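Local structure of mandelate racemase/muconate lactonizing protein (Paenibacillus sp., 3V5C) at residues A20-E25 / T375-R380; R28-N33 / S134-D139; Q94-V99 / G290-M295; A124-P129 / I357-T362. The protein probably dehydrates galacturonate as a magnesium-dependent lyase of the enolase superfamily. The protein carries 1 engineered substitution. All coordinates share one frame; numbering follows the deposited sequence. Where two conformers were deposited one is given.

Contact 1: residues A20-E25 / T375-R380; sequences AKLTGE and TYLINR
Leu377 turns CG anti to its carbonyl carbon (chi1 -68°), which helps bring CD1 to Leu22 and the backbone of Lys21, and Ile378 does the same with CG1 (chi1 -70°), setting that atom against Ala20 CB. The contact belongs to the capping region of the enolase fold: helix 371-380, late in the chain, lies against strand 14-30 of the antiparallel sheet built mainly from the N-terminal part. The two short segments run at 124° to each other with axes 7.3 Å apart at the closest point, a spacing consistent with the small Ala20 at the closest approach. Ala20 points its single methyl at the helix, where CB meets Leu377 CB at 3.8 Å and Ile378 CG1 at 3.7 Å. Farther along the strand the contact passes to the end of the leucine: Leu377 CD1 touches Leu22 CD1 at 3.9 Å, the two side chains crossing at about a right angle, and the same methyl lies 3.7 Å from Lys21 O. No direct hydrogen bond joins the segments. Neighbouring strand 42-52 backs this packing, with Ile47 against Leu22 and Arg49 against Ile378; Arg49 also bonds Thr375, while the amine of Lys21 is drawn off to a salt bridge with Asp46. Lys21 thus contributes its backbone rather than its side-chain end to the helix contact. Beside the apolar patch, one water spans the polar backbones, accepting from Lys21 N at 3.0 Å and donating to Leu377 O at 3.0 Å.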
loop_
_atom_site.group_PDB
_atom_site.type_symbol
_atom_site.label_atom_id
_atom_site.label_comp_id
_atom_site.label_asym_id
_atom_site.label_seq_id
_atom_site.Cartn_x
_atom_site.Cartn_y
_atom_site.Cartn_z
ATOM N N ALA A 20 19.164 -7.635 -4.679
ATOM C CA ALA A 20 19.865 -6.698 -3.814
ATOM C C ALA A 20 18.893 -5.984 -2.903
ATOM O O ALA A 20 17.710 -5.856 -3.222
ATOM C CB ALA A 20 20.630 -5.683 -4.642
ATOM N N LYS A 21 19.401 -5.497 -1.776
ATOM C CA LYS A 21 18.587 -4.713 -0.847
ATOM C C LYS A 21 19.003 -3.261 -0.970
ATOM O O LYS A 21 20.181 -2.941 -0.798
ATOM C CB LYS A 21 18.777 -5.223 0.589
ATOM C CG LYS A 21 18.133 -4.365 1.674
ATOM C CD LYS A 21 18.499 -4.862 3.075
ATOM C CE LYS A 21 18.101 -6.319 3.289
ATOM N NZ LYS A 21 16.618 -6.493 3.371
ATOM N N LEU A 22 18.047 -2.400 -1.330
ATOM C CA LEU A 22 18.255 -0.959 -1.440
ATOM C C LEU A 22 17.844 -0.281 -0.132
ATOM O O LEU A 22 16.971 -0.778 0.576
ATOM C CB LEU A 22 17.419 -0.381 -2.591
ATOM C CG LEU A 22 18.037 -0.397 -3.996
ATOM C CD1 LEU A 22 18.609 -1.741 -4.351
ATOM C CD2 LEU A 22 16.999 0.060 -5.022
ATOM N N THR A 23 18.485 0.845 0.176
ATOM C CA THR A 23 18.247 1.535 1.435
ATOM C C THR A 23 17.968 3.006 1.192
ATOM O O THR A 23 18.469 3.594 0.238
ATOM C CB THR A 23 19.473 1.409 2.355
ATOM O OG1 THR A 23 20.615 1.975 1.707
ATOM C CG2 THR A 23 19.748 -0.055 2.690
ATOM N N GLY A 24 17.177 3.599 2.074
ATOM C CA GLY A 24 16.934 5.023 2.022
ATOM C C GLY A 24 16.335 5.503 3.325
ATOM O O GLY A 24 16.526 4.880 4.371
ATOM N N GLU A 25 15.547 6.569 3.246
ATOM C CA GLU A 25 15.001 7.171 4.454
ATOM C C GLU A 25 13.671 7.821 4.154
ATOM O O GLU A 25 13.469 8.337 3.048
ATOM C CB GLU A 25 15.947 8.262 4.982
ATOM C CG GLU A 25 17.267 7.768 5.559
ATOM C CD GLU A 25 17.958 8.838 6.399
ATOM O OE1 GLU A 25 17.499 10.001 6.375
ATOM O OE2 GLU A 25 18.950 8.516 7.089
ATOM N N THR A 375 24.118 -3.043 -9.207
ATOM C CA THR A 375 25.162 -4.037 -9.447
ATOM C C THR A 375 26.139 -4.126 -8.266
ATOM O O THR A 375 26.481 -5.215 -7.814
ATOM C CB THR A 375 25.908 -3.758 -10.750
ATOM O OG1 THR A 375 25.018 -3.996 -11.845
ATOM C CG2 THR A 375 27.102 -4.683 -10.890
ATOM N N TYR A 376 26.560 -2.975 -7.757
ATOM C CA TYR A 376 27.422 -2.946 -6.583
ATOM C C TYR A 376 26.788 -3.653 -5.385
ATOM O O TYR A 376 27.445 -4.439 -4.704
ATOM C CB TYR A 376 27.773 -1.500 -6.213
ATOM C CG TYR A 376 28.490 -1.385 -4.885
ATOM C CD1 TYR A 376 29.833 -1.701 -4.771
ATOM C CD2 TYR A 376 27.811 -0.985 -3.741
ATOM C CE1 TYR A 376 30.498 -1.597 -3.560
ATOM C CE2 TYR A 376 28.465 -0.870 -2.522
ATOM C CZ TYR A 376 29.815 -1.178 -2.439
ATOM O OH TYR A 376 30.477 -1.078 -1.232
ATOM N N LEU A 377 25.516 -3.354 -5.126
ATOM C CA LEU A 377 24.805 -3.962 -4.009
ATOM C C LEU A 377 24.592 -5.471 -4.181
ATOM O O LEU A 377 24.662 -6.230 -3.212
ATOM C CB LEU A 377 23.460 -3.265 -3.807
ATOM C CG LEU A 377 23.628 -1.823 -3.306
ATOM C CD1 LEU A 377 22.284 -1.099 -3.208
ATOM C CD2 LEU A 377 24.358 -1.777 -1.970
ATOM N N ILE A 378 24.319 -5.900 -5.408
ATOM C CA ILE A 378 24.172 -7.322 -5.709
ATOM C C ILE A 378 25.478 -8.032 -5.350
ATOM O O ILE A 378 25.498 -9.062 -4.672
ATOM C CB ILE A 378 23.887 -7.539 -7.217
ATOM C CG1 ILE A 378 22.482 -7.051 -7.573
ATOM C CG2 ILE A 378 24.039 -9.012 -7.590
ATOM C CD1 ILE A 378 22.257 -6.837 -9.093
ATOM N N ASN A 379 26.580 -7.445 -5.792
ATOM C CA ASN A 379 27.860 -8.096 -5.644
ATOM C C ASN A 379 28.380 -8.065 -4.210
ATOM O O ASN A 379 29.006 -9.017 -3.746
ATOM C CB ASN A 379 28.842 -7.498 -6.649
ATOM C CG ASN A 379 28.758 -8.184 -8.004
ATOM O OD1 ASN A 379 29.528 -9.097 -8.285
ATOM N ND2 ASN A 379 27.811 -7.768 -8.834
ATOM N N ARG A 380 28.105 -6.974 -3.510
ATOM C CA ARG A 380 28.565 -6.829 -2.142
ATOM C C ARG A 380 27.779 -7.718 -1.188
ATOM O O ARG A 380 28.354 -8.511 -0.446
ATOM C CB ARG A 380 28.440 -5.376 -1.692
ATOM C CG ARG A 380 28.944 -5.144 -0.283
ATOM C CD ARG A 380 28.616 -3.733 0.168
ATOM N NE ARG A 380 27.181 -3.482 0.127
ATOM C CZ ARG A 380 26.383 -3.551 1.188
ATOM N NH1 ARG A 380 26.883 -3.855 2.378
ATOM N NH2 ARG A 380 25.088 -3.306 1.061
HETATM O O HOH W 1 22.253 -6.272 -1.399
#

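Contact 2: residues R28-N33 / S134-D139; sequences RSAGAN and SLYFDD
Phe137 lies flat beneath Asn33, whose CA sits over the ring face 3.9 Å from the centroid in a CH-pi contact, while Ala32 CB approaches CD2 of the phenylalanine. The preceding ring is used differently: Tyr136 takes Ala30 CB over one face, near the rim, and receives Ala32 O at its edge. Replacing Phe137 by an alanine would probably open a gap under Asn33 and leave the backbone there freer to shift. On the backbone, Phe137 N donates to Ala32 O at 2.9 Å. Here the end of strand 14-30 from the capping domain meets the end of barrel strand 126-135, with the side chain of Asn33 about 12 Å from a bound magnesium ion; Leu135 and Phe137 each centre an inverse gamma turn. Gly31 N meets Asp138 OD1 at 2.8 Å, a position where a CB on Gly31 would come too close to that oxygen. Arg28 bends at chi3 (69°) to bring NH2 to Ser134 O at 2.9 Å; the carbonyl oxygen lies in the guanidinium plane, but the donor stands above the carbonyl's own plane. A water that accepts from Arg28 NE lies within bonding distance of both Asp138 OD2 and Ser29 O, and Ser134 OG, weakly bonded to Arg28 NH2, also pairs with Asp132.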
loop_
_atom_site.group_PDB
_atom_site.type_symbol
_atom_site.label_atom_id
_atom_site.label_comp_id
_atom_site.label_asym_id
_atom_site.label_seq_id
_atom_site.Cartn_x
_atom_site.Cartn_y
_atom_site.Cartn_z
ATOM N N ARG A 28 10.257 12.158 7.291
ATOM C CA ARG A 28 10.130 12.471 8.705
ATOM C C ARG A 28 10.096 11.157 9.478
ATOM O O ARG A 28 9.430 10.200 9.071
ATOM C CB ARG A 28 8.867 13.300 8.952
ATOM C CG ARG A 28 8.653 13.734 10.421
ATOM C CD ARG A 28 7.313 14.456 10.584
ATOM N NE ARG A 28 6.199 13.519 10.417
ATOM C CZ ARG A 28 5.272 13.598 9.472
ATOM N NH1 ARG A 28 5.283 14.591 8.581
ATOM N NH2 ARG A 28 4.324 12.669 9.416
ATOM N N SER A 29 10.850 11.084 10.571
ATOM C CA SER A 29 10.871 9.876 11.393
ATOM C C SER A 29 9.475 9.505 11.902
ATOM O O SER A 29 8.726 10.360 12.373
ATOM C CB SER A 29 11.844 10.060 12.564
ATOM O OG SER A 29 11.955 8.865 13.310
ATOM N N ALA A 30 9.128 8.223 11.807
ATOM C CA ALA A 30 7.810 7.751 12.222
ATOM C C ALA A 30 7.862 7.179 13.630
ATOM O O ALA A 30 8.704 6.334 13.939
ATOM C CB ALA A 30 7.290 6.693 11.239
ATOM N N GLY A 31 6.976 7.668 14.488
ATOM C CA GLY A 31 6.928 7.230 15.874
ATOM C C GLY A 31 6.274 5.876 16.064
ATOM O O GLY A 31 6.211 5.068 15.131
ATOM N N ALA A 32 5.820 5.634 17.291
ATOM C CA ALA A 32 5.133 4.403 17.640
ATOM C C ALA A 32 3.751 4.344 17.003
ATOM O O ALA A 32 3.237 5.343 16.503
ATOM C CB ALA A 32 5.017 4.282 19.164
ATOM N N ASN A 33 3.160 3.149 17.003
ATOM C CA ASN A 33 1.737 3.016 16.707
ATOM C C ASN A 33 1.046 2.308 17.863
ATOM O O ASN A 33 1.653 2.098 18.911
ATOM C CB ASN A 33 1.470 2.331 15.356
ATOM C CG ASN A 33 1.824 0.853 15.354
ATOM O OD1 ASN A 33 1.999 0.242 16.401
ATOM N ND2 ASN A 33 1.941 0.272 14.151
ATOM N N SER A 134 1.549 8.960 7.257
ATOM C CA SER A 134 2.724 9.139 8.118
ATOM C C SER A 134 2.440 9.722 9.504
ATOM O O SER A 134 3.380 10.077 10.214
ATOM C CB SER A 134 3.766 10.037 7.416
ATOM O OG SER A 134 3.290 11.371 7.277
ATOM N N LEU A 135 1.174 9.837 9.876
ATOM C CA LEU A 135 0.817 10.486 11.145
ATOM C C LEU A 135 0.802 9.487 12.320
ATOM O O LEU A 135 -0.254 9.082 12.789
ATOM C CB LEU A 135 -0.507 11.236 10.986
ATOM C CG LEU A 135 -0.499 12.337 9.921
ATOM C CD1 LEU A 135 -1.896 12.961 9.730
ATOM C CD2 LEU A 135 0.514 13.402 10.280
ATOM N N TYR A 136 1.999 9.084 12.748
ATOM C CA TYR A 136 2.218 8.148 13.843
ATOM C C TYR A 136 2.092 8.834 15.216
ATOM O O TYR A 136 1.650 9.981 15.284
ATOM C CB TYR A 136 3.568 7.416 13.652
ATOM C CG TYR A 136 3.420 6.265 12.664
ATOM C CD1 TYR A 136 3.036 6.508 11.346
ATOM C CD2 TYR A 136 3.604 4.947 13.065
ATOM C CE1 TYR A 136 2.843 5.465 10.450
ATOM C CE2 TYR A 136 3.413 3.898 12.168
ATOM C CZ TYR A 136 3.041 4.171 10.872
ATOM O OH TYR A 136 2.840 3.120 10.001
ATOM N N PHE A 137 2.434 8.128 16.294
ATOM C CA PHE A 137 2.321 8.680 17.646
ATOM C C PHE A 137 3.523 9.568 17.931
ATOM O O PHE A 137 4.309 9.304 18.852
ATOM C CB PHE A 137 2.307 7.571 18.696
ATOM C CG PHE A 137 1.079 6.677 18.676
ATOM C CD1 PHE A 137 -0.043 6.952 17.879
ATOM C CD2 PHE A 137 1.036 5.579 19.521
ATOM C CE1 PHE A 137 -1.166 6.090 17.905
ATOM C CE2 PHE A 137 -0.071 4.735 19.557
ATOM C CZ PHE A 137 -1.170 4.988 18.760
ATOM N N ASP A 138 3.660 10.628 17.149
ATOM C CA ASP A 138 4.871 11.441 17.174
ATOM C C ASP A 138 4.859 12.457 18.310
ATOM O O ASP A 138 5.786 13.274 18.447
ATOM C CB ASP A 138 5.004 12.137 15.833
ATOM C CG ASP A 138 5.097 11.141 14.688
ATOM O OD1 ASP A 138 5.965 10.238 14.772
ATOM O OD2 ASP A 138 4.316 11.267 13.725
ATOM N N ASP A 139 3.809 12.367 19.116
ATOM C CA ASP A 139 3.516 13.302 20.200
ATOM C C ASP A 139 3.764 12.720 21.581
ATOM O O ASP A 139 3.443 13.372 22.572
ATOM C CB ASP A 139 2.038 13.648 20.140
ATOM C CG ASP A 139 1.162 12.408 20.242
ATOM O OD1 ASP A 139 1.264 11.553 19.349
ATOM O OD2 ASP A 139 0.401 12.274 21.220
HETATM O O HOH W 2 6.142 10.971 11.620
HETATM O O HOH W 3 6.667 9.621 9.201
HETATM O O HOH W 4 2.807 14.446 6.925
HETATM O O HOH W 5 6.519 7.542 19.303
HETATM O O HOH W 6 1.899 0.814 11.204
#

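Contact 3: residues Q94-V99 / G290-M295; sequences QLEYPV and GFTHWM
Glu96 OE2 is gripped by three donors: Thr292 N at 2.8 Å, Thr292 OG1 at 2.8 Å, and a water that in turn accepts from His293 N. The other carboxylate oxygen, OE1, takes Phe291 N at 2.8 Å. The donors arrive differently, since the hydroxyl meets OE2 nearly along its C-O axis whereas Phe291 N reaches OE1 from above the carboxylate plane (42° out of it), as Thr292 N does at OE2. This grip on both oxygens should fix the rotation of the carboxylate. Glu96 gets there by placing CG between its backbone N and carbonyl carbon (chi1 66°) and running extended from that point, with CG over one face of the Tyr97 ring. Gly290, at the N-cap position, lies with CA 3.3 Å from Glu96 OE1; its backbone angles themselves favour glycine, and a CB would also crowd that oxygen. Tyr97 flanks the bonds, its CZ 3.5 Å from Phe291 CB, with the two rings inclined obliquely; its hydroxyl lies at the edge of the Phe291 ring and bonds Ile286 O. Buried and set at the positive end of the helix, the carboxylate probably stays ionised. Segments 94-99 and 291-295, of helices 92-107 and 291-303, meet at 86°, an acidic side chain from a distant part of the chain serving the N-H groups of a barrel helix's first turn in the TIM-barrel domain of the enolase fold.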
loop_
_atom_site.group_PDB
_atom_site.type_symbol
_atom_site.label_atom_id
_atom_site.label_comp_id
_atom_site.label_asym_id
_atom_site.label_seq_id
_atom_site.Cartn_x
_atom_site.Cartn_y
_atom_site.Cartn_z
ATOM N N GLN A 94 8.126 -13.603 -5.683
ATOM C CA GLN A 94 9.529 -13.528 -6.054
ATOM C C GLN A 94 9.749 -12.693 -7.309
ATOM O O GLN A 94 10.724 -11.951 -7.399
ATOM C CB GLN A 94 10.064 -14.936 -6.314
ATOM C CG GLN A 94 10.093 -15.840 -5.089
ATOM C CD GLN A 94 8.767 -16.541 -4.812
ATOM O OE1 GLN A 94 7.795 -16.418 -5.570
ATOM N NE2 GLN A 94 8.724 -17.281 -3.708
ATOM N N LEU A 95 8.835 -12.802 -8.275
ATOM C CA LEU A 95 9.126 -12.248 -9.592
ATOM C C LEU A 95 8.037 -11.441 -10.294
ATOM O O LEU A 95 8.284 -10.921 -11.386
ATOM C CB LEU A 95 9.586 -13.380 -10.538
ATOM C CG LEU A 95 10.911 -14.078 -10.254
ATOM C CD1 LEU A 95 11.095 -15.215 -11.287
ATOM C CD2 LEU A 95 12.056 -13.088 -10.290
ATOM N N GLU A 96 6.859 -11.294 -9.706
ATOM C CA GLU A 96 5.789 -10.624 -10.447
ATOM C C GLU A 96 6.195 -9.198 -10.805
ATOM O O GLU A 96 5.890 -8.707 -11.890
ATOM C CB GLU A 96 4.458 -10.605 -9.699
ATOM C CG GLU A 96 4.435 -9.792 -8.414
ATOM C CD GLU A 96 3.119 -9.960 -7.677
ATOM O OE1 GLU A 96 3.064 -9.541 -6.519
ATOM O OE2 GLU A 96 2.158 -10.503 -8.268
ATOM N N TYR A 97 6.866 -8.519 -9.886
ATOM C CA TYR A 97 7.188 -7.132 -10.156
ATOM C C TYR A 97 8.277 -6.975 -11.218
ATOM O O TYR A 97 8.077 -6.263 -12.195
ATOM C CB TYR A 97 7.468 -6.339 -8.860
ATOM C CG TYR A 97 6.201 -6.045 -8.073
ATOM C CD1 TYR A 97 5.218 -5.207 -8.602
ATOM C CD2 TYR A 97 5.959 -6.614 -6.818
ATOM C CE1 TYR A 97 4.053 -4.914 -7.933
ATOM C CE2 TYR A 97 4.780 -6.309 -6.123
ATOM C CZ TYR A 97 3.825 -5.468 -6.706
ATOM O OH TYR A 97 2.656 -5.138 -6.053
ATOM N N PRO A 98 9.430 -7.640 -11.043
ATOM C CA PRO A 98 10.388 -7.582 -12.161
ATOM C C PRO A 98 9.793 -8.065 -13.501
ATOM O O PRO A 98 10.154 -7.522 -14.548
ATOM C CB PRO A 98 11.521 -8.522 -11.718
ATOM C CG PRO A 98 11.357 -8.658 -10.206
ATOM C CD PRO A 98 9.902 -8.455 -9.905
ATOM N N VAL A 99 8.926 -9.075 -13.488
ATOM C CA VAL A 99 8.349 -9.552 -14.748
ATOM C C VAL A 99 7.391 -8.534 -15.365
ATOM O O VAL A 99 7.426 -8.264 -16.579
ATOM C CB VAL A 99 7.666 -10.932 -14.569
ATOM C CG1 VAL A 99 6.732 -11.229 -15.731
ATOM C CG2 VAL A 99 8.738 -12.001 -14.464
ATOM N N GLY A 290 0.388 -9.488 -2.832
ATOM C CA GLY A 290 0.936 -9.009 -4.092
ATOM C C GLY A 290 -0.010 -8.541 -5.184
ATOM O O GLY A 290 -1.238 -8.514 -5.030
ATOM N N PHE A 291 0.613 -8.151 -6.293
ATOM C CA PHE A 291 -0.037 -7.479 -7.410
ATOM C C PHE A 291 -0.973 -8.408 -8.192
ATOM O O PHE A 291 -2.125 -8.055 -8.451
ATOM C CB PHE A 291 1.044 -6.919 -8.350
ATOM C CG PHE A 291 0.529 -5.880 -9.337
ATOM C CD1 PHE A 291 0.600 -4.526 -9.041
ATOM C CD2 PHE A 291 -0.005 -6.265 -10.566
ATOM C CE1 PHE A 291 0.135 -3.572 -9.933
ATOM C CE2 PHE A 291 -0.465 -5.308 -11.481
ATOM C CZ PHE A 291 -0.400 -3.954 -11.154
ATOM N N THR A 292 -0.456 -9.564 -8.599
ATOM C CA THR A 292 -1.236 -10.534 -9.368
ATOM C C THR A 292 -2.436 -11.017 -8.553
ATOM O O THR A 292 -3.568 -11.101 -9.059
ATOM C CB THR A 292 -0.345 -11.715 -9.797
ATOM O OG1 THR A 292 0.721 -11.200 -10.599
ATOM C CG2 THR A 292 -1.155 -12.707 -10.631
ATOM N N HIS A 293 -2.190 -11.268 -7.275
ATOM C CA HIS A 293 -3.256 -11.649 -6.358
ATOM C C HIS A 293 -4.313 -10.541 -6.298
ATOM O O HIS A 293 -5.531 -10.787 -6.345
ATOM C CB HIS A 293 -2.674 -11.905 -4.969
ATOM C CG HIS A 293 -3.694 -12.344 -3.972
ATOM N ND1 HIS A 293 -3.849 -13.663 -3.599
ATOM C CD2 HIS A 293 -4.604 -11.638 -3.256
ATOM C CE1 HIS A 293 -4.814 -13.752 -2.701
ATOM N NE2 HIS A 293 -5.290 -12.540 -2.478
ATOM N N TRP A 294 -3.848 -9.298 -6.193
ATOM C CA TRP A 294 -4.752 -8.156 -6.107
ATOM C C TRP A 294 -5.574 -7.938 -7.380
ATOM O O TRP A 294 -6.716 -7.500 -7.309
ATOM C CB TRP A 294 -3.979 -6.885 -5.728
ATOM C CG TRP A 294 -4.170 -6.488 -4.297
ATOM C CD1 TRP A 294 -3.220 -6.481 -3.320
ATOM C CD2 TRP A 294 -5.385 -6.030 -3.698
ATOM N NE1 TRP A 294 -3.778 -6.042 -2.126
ATOM C CE2 TRP A 294 -5.102 -5.755 -2.335
ATOM C CE3 TRP A 294 -6.688 -5.820 -4.175
ATOM C CZ2 TRP A 294 -6.074 -5.300 -1.448
ATOM C CZ3 TRP A 294 -7.661 -5.351 -3.281
ATOM C CH2 TRP A 294 -7.341 -5.089 -1.938
ATOM N N MET A 295 -5.014 -8.254 -8.546
ATOM C CA MET A 295 -5.833 -8.178 -9.755
ATOM C C MET A 295 -7.065 -9.095 -9.648
ATOM O O MET A 295 -8.203 -8.686 -9.953
ATOM C CB MET A 295 -4.997 -8.541 -10.979
ATOM C CG MET A 295 -4.005 -7.438 -11.328
ATOM S SD MET A 295 -2.798 -7.917 -12.596
ATOM C CE MET A 295 -3.856 -8.661 -13.835
HETATM O O HOH W 7 0.457 -11.654 -6.276
#

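Contact 4: residues A124-P129 / I357-T362; sequences ASLVVP and IHVPAT
Val128 and Ile357 form the tight end of this antiparallel pairing, exchanging two backbone bonds: Ile357 N to Val128 O at 2.7 Å and Val128 N to Ile357 O at 2.9 Å. On the face bearing Leu126, Val128, Ile357 and Val359, Val128 CB packs on Ile357 CG2 at 3.8 Å and Val128 CG2 meets Val359 CG2 at 4.1 Å, while Leu126 CB comes against Val359 CB. Ile319 and His324 of helix 317-325 and Tyr112 of helix 111-115 also touch this face. The other face is partly exposed and holds a single cross-strand couple, the non-hydrogen-bonded pair Val127 and His358. Their side chains point the same way, and Val127 CG1 sits over the imidazole face, 3.9 Å from its centroid, with CG2 near ND1. An alanine in place of His358 would probably strip Val127 of this cover and leave both its methyls more open to solvent. At Leu126 and Val359 one direct bond remains, Val359 N to Leu126 O at 3.0 Å, while a water takes the place of the second, accepting from Leu126 N and donating to Val359 O. Resting on backbone bonds and apolar contacts, the junction of strand 356-359 with barrel strand 126-135 probably depends little on side-chain charge.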
loop_
_atom_site.group_PDB
_atom_site.type_symbol
_atom_site.label_atom_id
_atom_site.label_comp_id
_atom_site.label_asym_id
_atom_site.label_seq_id
_atom_site.Cartn_x
_atom_site.Cartn_y
_atom_site.Cartn_z
ATOM N N ALA A 124 -5.137 8.703 -21.894
ATOM C CA ALA A 124 -5.475 9.511 -20.728
ATOM C C ALA A 124 -4.459 9.251 -19.621
ATOM O O ALA A 124 -4.020 8.115 -19.418
ATOM C CB ALA A 124 -6.889 9.208 -20.242
ATOM N N SER A 125 -4.077 10.312 -18.919
ATOM C CA SER A 125 -3.150 10.176 -17.802
ATOM C C SER A 125 -3.810 9.442 -16.646
ATOM O O SER A 125 -5.009 9.623 -16.390
ATOM C CB SER A 125 -2.663 11.548 -17.330
ATOM O OG SER A 125 -1.836 12.145 -18.311
ATOM N N LEU A 126 -3.016 8.629 -15.950
ATOM C CA LEU A 126 -3.468 7.934 -14.755
ATOM C C LEU A 126 -3.185 8.778 -13.526
ATOM O O LEU A 126 -2.032 8.997 -13.159
ATOM C CB LEU A 126 -2.794 6.569 -14.608
ATOM C CG LEU A 126 -3.357 5.750 -13.442
ATOM C CD1 LEU A 126 -4.873 5.645 -13.541
ATOM C CD2 LEU A 126 -2.722 4.384 -13.382
ATOM N N VAL A 127 -4.256 9.242 -12.903
ATOM C CA VAL A 127 -4.168 10.065 -11.699
ATOM C C VAL A 127 -4.993 9.350 -10.633
ATOM O O VAL A 127 -6.161 9.057 -10.850
ATOM C CB VAL A 127 -4.734 11.496 -11.960
ATOM C CG1 VAL A 127 -4.645 12.362 -10.715
ATOM C CG2 VAL A 127 -3.989 12.166 -13.131
ATOM N N VAL A 128 -4.380 9.068 -9.483
ATOM C CA VAL A 128 -4.972 8.168 -8.501
ATOM C C VAL A 128 -5.024 8.849 -7.134
ATOM O O VAL A 128 -4.038 9.428 -6.698
ATOM C CB VAL A 128 -4.111 6.872 -8.383
ATOM C CG1 VAL A 128 -4.798 5.817 -7.556
ATOM C CG2 VAL A 128 -3.798 6.304 -9.764
ATOM N N PRO A 129 -6.173 8.785 -6.450
ATOM C CA PRO A 129 -6.203 9.374 -5.105
ATOM C C PRO A 129 -5.151 8.759 -4.185
ATOM O O PRO A 129 -4.885 7.568 -4.262
ATOM C CB PRO A 129 -7.605 9.012 -4.596
ATOM C CG PRO A 129 -8.414 8.827 -5.852
ATOM C CD PRO A 129 -7.469 8.201 -6.834
ATOM N N ILE A 357 -1.836 11.015 -6.682
ATOM C CA ILE A 357 -0.550 10.664 -7.257
ATOM C C ILE A 357 -0.687 10.552 -8.768
ATOM O O ILE A 357 -1.588 9.875 -9.277
ATOM C CB ILE A 357 0.046 9.377 -6.605
ATOM C CG1 ILE A 357 1.423 9.054 -7.158
ATOM C CG2 ILE A 357 -0.889 8.162 -6.766
ATOM C CD1 ILE A 357 2.261 8.163 -6.215
ATOM N N HIS A 358 0.176 11.266 -9.486
ATOM C CA HIS A 358 0.188 11.221 -10.936
ATOM C C HIS A 358 1.187 10.173 -11.392
ATOM O O HIS A 358 2.382 10.318 -11.194
ATOM C CB HIS A 358 0.536 12.602 -11.506
ATOM C CG HIS A 358 -0.532 13.620 -11.269
ATOM N ND1 HIS A 358 -1.224 14.223 -12.296
ATOM C CD2 HIS A 358 -1.062 14.105 -10.121
ATOM C CE1 HIS A 358 -2.119 15.055 -11.792
ATOM N NE2 HIS A 358 -2.050 14.995 -10.475
ATOM N N VAL A 359 0.669 9.087 -11.948
ATOM C CA VAL A 359 1.502 7.976 -12.399
ATOM C C VAL A 359 1.979 8.271 -13.824
ATOM O O VAL A 359 1.156 8.566 -14.684
ATOM C CB VAL A 359 0.699 6.654 -12.374
ATOM C CG1 VAL A 359 1.594 5.484 -12.781
ATOM C CG2 VAL A 359 0.127 6.396 -10.983
ATOM N N PRO A 360 3.291 8.207 -14.073
ATOM C CA PRO A 360 3.807 8.524 -15.419
ATOM C C PRO A 360 3.424 7.445 -16.440
ATOM O O PRO A 360 3.189 6.294 -16.065
ATOM C CB PRO A 360 5.336 8.519 -15.218
ATOM C CG PRO A 360 5.539 7.563 -14.065
ATOM C CD PRO A 360 4.386 7.892 -13.137
ATOM N N ALA A 361 3.343 7.818 -17.715
ATOM C CA ALA A 361 3.006 6.870 -18.769
ATOM C C ALA A 361 4.236 6.190 -19.361
ATOM O O ALA A 361 4.174 5.616 -20.456
ATOM C CB ALA A 361 2.212 7.571 -19.870
ATOM N N THR A 362 5.327 6.207 -18.615
ATOM C CA THR A 362 6.578 5.600 -19.044
ATOM C C THR A 362 6.567 4.073 -18.878
ATOM O O THR A 362 5.716 3.521 -18.190
ATOM C CB THR A 362 7.739 6.215 -18.273
ATOM O OG1 THR A 362 7.392 6.247 -16.894
ATOM C CG2 THR A 362 7.957 7.664 -18.729
HETATM O O HOH W 8 -0.311 8.311 -17.005
#

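In the fold
From the N terminus, strand 14-30 supplies the first halves of contacts 1 and 2 in succession. Contact 1 waits for helix 371-380 near the C-terminal end, closing a loop in which the other three contacts are nested. Next come 94-99 of contact 3 and 124-129 of contact 4; contact 2 then closes at 134-139, its loop crossing those of both. Contact 3 closes at 290-295 and contact 4 at 357-362, and these two cross each other as well. Contacts 2 and 3, on opposite sides of the chain's centre, tie the N-terminal part to the barrel, contact 4 joins a late hairpin to strand 126-135, and contact 1 returns the chain to the capping sheet.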